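Local coordinates for HIT domain-containing protein (Sulfolobus tokodaii, PDB 2EO4) that probably binds nucleotides as a zinc-containing member of the histidine triad family and may act as an adenylylsulfatase, at residues I25-P30 / H35-P40; V31-T36 / K122-L127. One frame throughout, in Å; residues are numbered along the deposited sequence.

Contact 1 of 2, residues I25-P30 / H35-P40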
# COMPACT_ATOMS: atom_id res chain seq x y z
N ILE A 25 -4.71 10.29 10.48
CA ILE A 25 -4.69 10.38 11.94
C ILE A 25 -3.49 9.64 12.51
O ILE A 25 -3.10 8.60 12.00
CB ILE A 25 -5.98 9.73 12.49
CG1 ILE A 25 -7.20 10.47 11.93
CG2 ILE A 25 -5.97 9.76 14.02
CD1 ILE A 25 -8.45 9.62 11.87
N LEU A 26 -2.89 10.19 13.56
CA LEU A 26 -1.75 9.52 14.18
C LEU A 26 -2.22 8.21 14.78
O LEU A 26 -3.31 8.14 15.37
CB LEU A 26 -1.14 10.39 15.29
CG LEU A 26 -0.39 11.65 14.87
CD1 LEU A 26 0.09 12.40 16.11
CD2 LEU A 26 0.80 11.28 14.00
N ASP A 27 -1.42 7.16 14.62
CA ASP A 27 -1.76 5.85 15.18
C ASP A 27 -1.63 5.98 16.69
O ASP A 27 -0.64 6.54 17.19
CB ASP A 27 -0.78 4.79 14.65
CG ASP A 27 -1.22 3.37 14.99
OD1 ASP A 27 -1.38 3.06 16.19
OD2 ASP A 27 -1.41 2.57 14.06
N LYS A 28 -2.61 5.48 17.43
CA LYS A 28 -2.57 5.56 18.89
C LYS A 28 -1.48 4.68 19.51
O LYS A 28 -0.94 5.02 20.56
CB LYS A 28 -3.94 5.20 19.48
CG LYS A 28 -3.98 5.28 21.01
CD LYS A 28 -5.38 4.99 21.55
CE LYS A 28 -5.40 5.02 23.07
NZ LYS A 28 -6.76 4.80 23.65
N TYR A 29 -1.17 3.56 18.87
CA TYR A 29 -0.14 2.65 19.37
C TYR A 29 0.89 2.49 18.24
O TYR A 29 1.06 1.41 17.69
CB TYR A 29 -0.77 1.29 19.69
CG TYR A 29 -1.97 1.36 20.62
CD1 TYR A 29 -1.80 1.38 22.00
CD2 TYR A 29 -3.26 1.40 20.11
CE1 TYR A 29 -2.90 1.44 22.86
CE2 TYR A 29 -4.37 1.45 20.96
CZ TYR A 29 -4.18 1.47 22.33
OH TYR A 29 -5.28 1.50 23.16
N PRO A 30 1.59 3.58 17.91
CA PRO A 30 2.60 3.62 16.84
C PRO A 30 3.73 2.61 16.85
O PRO A 30 4.35 2.35 17.88
CB PRO A 30 3.12 5.05 16.92
CG PRO A 30 3.04 5.35 18.37
CD PRO A 30 1.68 4.80 18.74
N HIS A 35 4.04 7.28 13.02
CA HIS A 35 3.16 6.29 12.40
C HIS A 35 1.78 6.92 12.25
O HIS A 35 1.17 7.36 13.23
CB HIS A 35 3.10 5.04 13.29
CG HIS A 35 2.30 3.90 12.73
ND1 HIS A 35 2.21 2.68 13.35
CD2 HIS A 35 1.53 3.81 11.61
CE1 HIS A 35 1.42 1.88 12.65
NE2 HIS A 35 1.00 2.55 11.59
N THR A 36 1.29 6.96 11.01
CA THR A 36 0.00 7.58 10.71
C THR A 36 -0.88 6.69 9.84
O THR A 36 -0.39 5.84 9.10
CB THR A 36 0.23 8.92 9.98
OG1 THR A 36 0.90 9.82 10.87
CG2 THR A 36 -1.09 9.54 9.51
N LEU A 37 -2.19 6.88 9.96
CA LEU A 37 -3.15 6.12 9.18
C LEU A 37 -3.92 7.07 8.28
O LEU A 37 -4.43 8.10 8.74
CB LEU A 37 -4.12 5.40 10.12
CG LEU A 37 -3.37 4.68 11.25
CD1 LEU A 37 -4.30 4.31 12.37
CD2 LEU A 37 -2.66 3.47 10.67
N VAL A 38 -4.00 6.75 6.99
CA VAL A 38 -4.72 7.59 6.04
C VAL A 38 -6.01 6.84 5.74
O VAL A 38 -5.98 5.66 5.38
CB VAL A 38 -3.93 7.80 4.74
CG1 VAL A 38 -4.72 8.71 3.80
CG2 VAL A 38 -2.57 8.41 5.06
N ILE A 39 -7.13 7.53 5.88
CA ILE A 39 -8.41 6.87 5.65
C ILE A 39 -9.44 7.66 4.87
O ILE A 39 -9.44 8.90 4.89
CB ILE A 39 -9.09 6.53 7.00
CG1 ILE A 39 -9.48 7.84 7.71
CG2 ILE A 39 -8.16 5.73 7.89
CD1 ILE A 39 -10.34 7.65 8.94
N PRO A 40 -10.32 6.95 4.16
CA PRO A 40 -11.38 7.62 3.41
C PRO A 40 -12.38 7.83 4.55
O PRO A 40 -12.43 6.99 5.46
CB PRO A 40 -11.87 6.54 2.44
CG PRO A 40 -10.70 5.61 2.31
CD PRO A 40 -10.18 5.55 3.72
O HOH W 1 1.62 7.94 15.94

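Contact 2 of 2, residues V31-T36 / K122-L127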
# COMPACT_ATOMS: atom_id res chain seq x y z
N VAL A 31 3.99 2.04 15.68
CA VAL A 31 5.08 1.08 15.50
C VAL A 31 6.38 1.86 15.52
O VAL A 31 7.41 1.39 16.01
CB VAL A 31 4.94 0.35 14.14
CG1 VAL A 31 6.24 -0.36 13.79
CG2 VAL A 31 3.80 -0.64 14.20
N SER A 32 6.34 3.07 14.97
CA SER A 32 7.50 3.95 14.94
C SER A 32 7.02 5.39 15.07
O SER A 32 5.84 5.68 14.89
CB SER A 32 8.28 3.77 13.63
OG SER A 32 7.57 4.30 12.53
N LEU A 33 7.95 6.28 15.38
CA LEU A 33 7.62 7.69 15.55
C LEU A 33 6.99 8.30 14.29
O LEU A 33 7.59 8.28 13.22
CB LEU A 33 8.89 8.46 15.93
CG LEU A 33 8.70 9.95 16.22
CD1 LEU A 33 9.07 10.24 17.67
CD2 LEU A 33 9.57 10.76 15.27
N GLY A 34 5.79 8.84 14.44
CA GLY A 34 5.11 9.45 13.30
C GLY A 34 4.17 8.52 12.55
O GLY A 34 3.56 8.93 11.56
N HIS A 35 4.04 7.28 13.02
CA HIS A 35 3.16 6.29 12.40
C HIS A 35 1.78 6.92 12.25
O HIS A 35 1.17 7.36 13.23
CB HIS A 35 3.10 5.04 13.29
CG HIS A 35 2.30 3.90 12.73
ND1 HIS A 35 2.21 2.68 13.35
CD2 HIS A 35 1.53 3.81 11.61
CE1 HIS A 35 1.42 1.88 12.65
NE2 HIS A 35 1.00 2.55 11.59
N THR A 36 1.29 6.96 11.01
CA THR A 36 0.00 7.58 10.71
C THR A 36 -0.88 6.69 9.84
O THR A 36 -0.39 5.84 9.10
CB THR A 36 0.23 8.92 9.98
OG1 THR A 36 0.90 9.82 10.87
CG2 THR A 36 -1.09 9.54 9.51
N LYS A 122 0.81 12.08 26.20
CA LYS A 122 0.09 13.12 25.47
C LYS A 122 1.01 14.01 24.64
O LYS A 122 0.69 14.37 23.50
CB LYS A 122 -0.71 13.99 26.44
CG LYS A 122 -1.49 15.11 25.76
CD LYS A 122 -2.17 16.02 26.77
CE LYS A 122 -3.19 15.27 27.61
NZ LYS A 122 -3.84 16.17 28.61
N GLU A 123 2.16 14.37 25.21
CA GLU A 123 3.12 15.24 24.55
C GLU A 123 3.53 14.75 23.15
O GLU A 123 3.74 15.56 22.24
CB GLU A 123 4.37 15.39 25.42
CG GLU A 123 4.14 16.14 26.73
CD GLU A 123 3.05 15.52 27.61
OE1 GLU A 123 3.13 14.31 27.90
OE2 GLU A 123 2.12 16.25 28.00
N TYR A 124 3.65 13.44 22.99
CA TYR A 124 4.03 12.85 21.71
C TYR A 124 3.03 13.21 20.60
O TYR A 124 3.42 13.67 19.53
CB TYR A 124 4.10 11.33 21.83
CG TYR A 124 4.09 10.60 20.49
CD1 TYR A 124 5.26 10.40 19.77
CD2 TYR A 124 2.89 10.13 19.95
CE1 TYR A 124 5.24 9.75 18.53
CE2 TYR A 124 2.86 9.48 18.72
CZ TYR A 124 4.04 9.29 18.01
OH TYR A 124 4.02 8.65 16.80
N TYR A 125 1.75 12.99 20.88
CA TYR A 125 0.70 13.26 19.91
C TYR A 125 0.58 14.74 19.56
O TYR A 125 0.38 15.10 18.40
CB TYR A 125 -0.65 12.75 20.43
CG TYR A 125 -0.63 11.28 20.76
CD1 TYR A 125 -0.77 10.31 19.76
CD2 TYR A 125 -0.42 10.84 22.07
CE1 TYR A 125 -0.69 8.95 20.06
CE2 TYR A 125 -0.34 9.49 22.38
CZ TYR A 125 -0.47 8.55 21.37
OH TYR A 125 -0.36 7.21 21.67
N GLU A 126 0.71 15.60 20.56
CA GLU A 126 0.60 17.03 20.33
C GLU A 126 1.74 17.54 19.45
O GLU A 126 1.51 18.28 18.50
CB GLU A 126 0.57 17.77 21.67
CG GLU A 126 -0.54 17.29 22.59
CD GLU A 126 -0.60 18.06 23.89
OE1 GLU A 126 0.47 18.24 24.52
OE2 GLU A 126 -1.71 18.46 24.30
N LEU A 127 2.97 17.13 19.76
CA LEU A 127 4.12 17.56 18.99
C LEU A 127 4.12 17.01 17.56
O LEU A 127 4.32 17.76 16.60
CB LEU A 127 5.42 17.15 19.69
CG LEU A 127 6.70 17.53 18.95
CD1 LEU A 127 6.75 19.04 18.74
CD2 LEU A 127 7.91 17.06 19.74
O HOH W 1 1.62 7.94 15.94

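Contact 1 of 2, residues I25-P30 / H35-P40
With CG anti to the backbone N in both Asp27 (chi1 -170°) and His35 (chi1 -176°), the two side chains swing across the gap and meet, the carboxylate over one face of the imidazole. Asp27 CB sits 3.8 Å from the centroid of the His35 ring, a CH-pi contact, and OD2 lies toward the rim, 3.2 Å from His35 CE1. The planes are 35° apart and no hydrogen bond joins the two side chains. Each polar group has other partners: Asp27 OD1 accepts from Tyr29 N at 2.7 Å, an Asx turn, while the His35 ring nitrogens are bonded to Val31 N (at ND1) and His98 ND1 (at NE2). Pro30, whose ring restricts its own phi, lays CB 3.6 Å from His35 CB. Backbone bonds do the rest: Ile25 and Leu37 exchange N-H and carbonyl, 2.8 Å for Leu37 N to Ile25 O, and Asp27 N reaches His35 O at 2.9 Å. A water donates to Asp27 O and His35 O, bridging them. Beta-branched Ile25 and Ile39 suit the extended strands, and their CD1 atoms touch at 4.0 Å on the face turned to helix 2-7. This is an antiparallel beta hairpin in the sheet of the HIT fold.

Contact 2 of 2, residues V31-T36 / K122-L127
Tyr124 and Gly34 supply the one direct hydrogen bond of this contact. Gly34 N points at Tyr124 OH from 3.0 Å, with a nearly straight 164° angle at the hydrogen, and comes in at the edge of the ring, near its plane. Tyr124 OH in turn donates a hydrogen bond to a water 2.6 Å away, a water that itself donates to His35 O, so OH is both acceptor and donor. CG anti to the backbone N, chi1 163°, carries the ring away from its helix far enough to put the hydroxyl at the turn. Apolar contact is slight: Leu33 CD1 meets the ring edge, 4.0 Å from Tyr124 CE1. A phenylalanine in place of Tyr124 would probably leave Gly34 N and the water without their shared partner in this buried spot. Polar bonds within the loop prepare its shape. Ser32 O accepts from His35 N, His35 ND1 takes Val31 N at 3.0 Å in its ring plane, and Thr36 OG1 donates to Gly34 O at 2.9 Å, from above the carbonyl plane. Gly34 has phi 94°, where a CB would jam against the preceding carbonyl oxygen, which calls for glycine. Ser32 to His35 thus form a type II beta turn, docked by a tyrosine from the C-terminal helix 122-143.

From the N terminus, the chain runs along strand 22-26, through a loop, and back along strand 36-40; contact 1 closes this short hairpin. Contact 2 begins inside that hairpin, at 31-36, and ends only at 122-127, so it encloses the rest of strand 36-40, helix 52-72 and strands 77-84 and 97-102. The two closures therefore cross rather than nest, and they share His35, Thr36 and a water. Between them Lys28 O lies 2.5 Å from Tyr125 OH, a probable hydrogen bond, and Pro30 CB packs 3.7 Å from Tyr124 OH. Together they tie the connecting loop of the 22-26/36-40 hairpin to the first turns of helix 122-143.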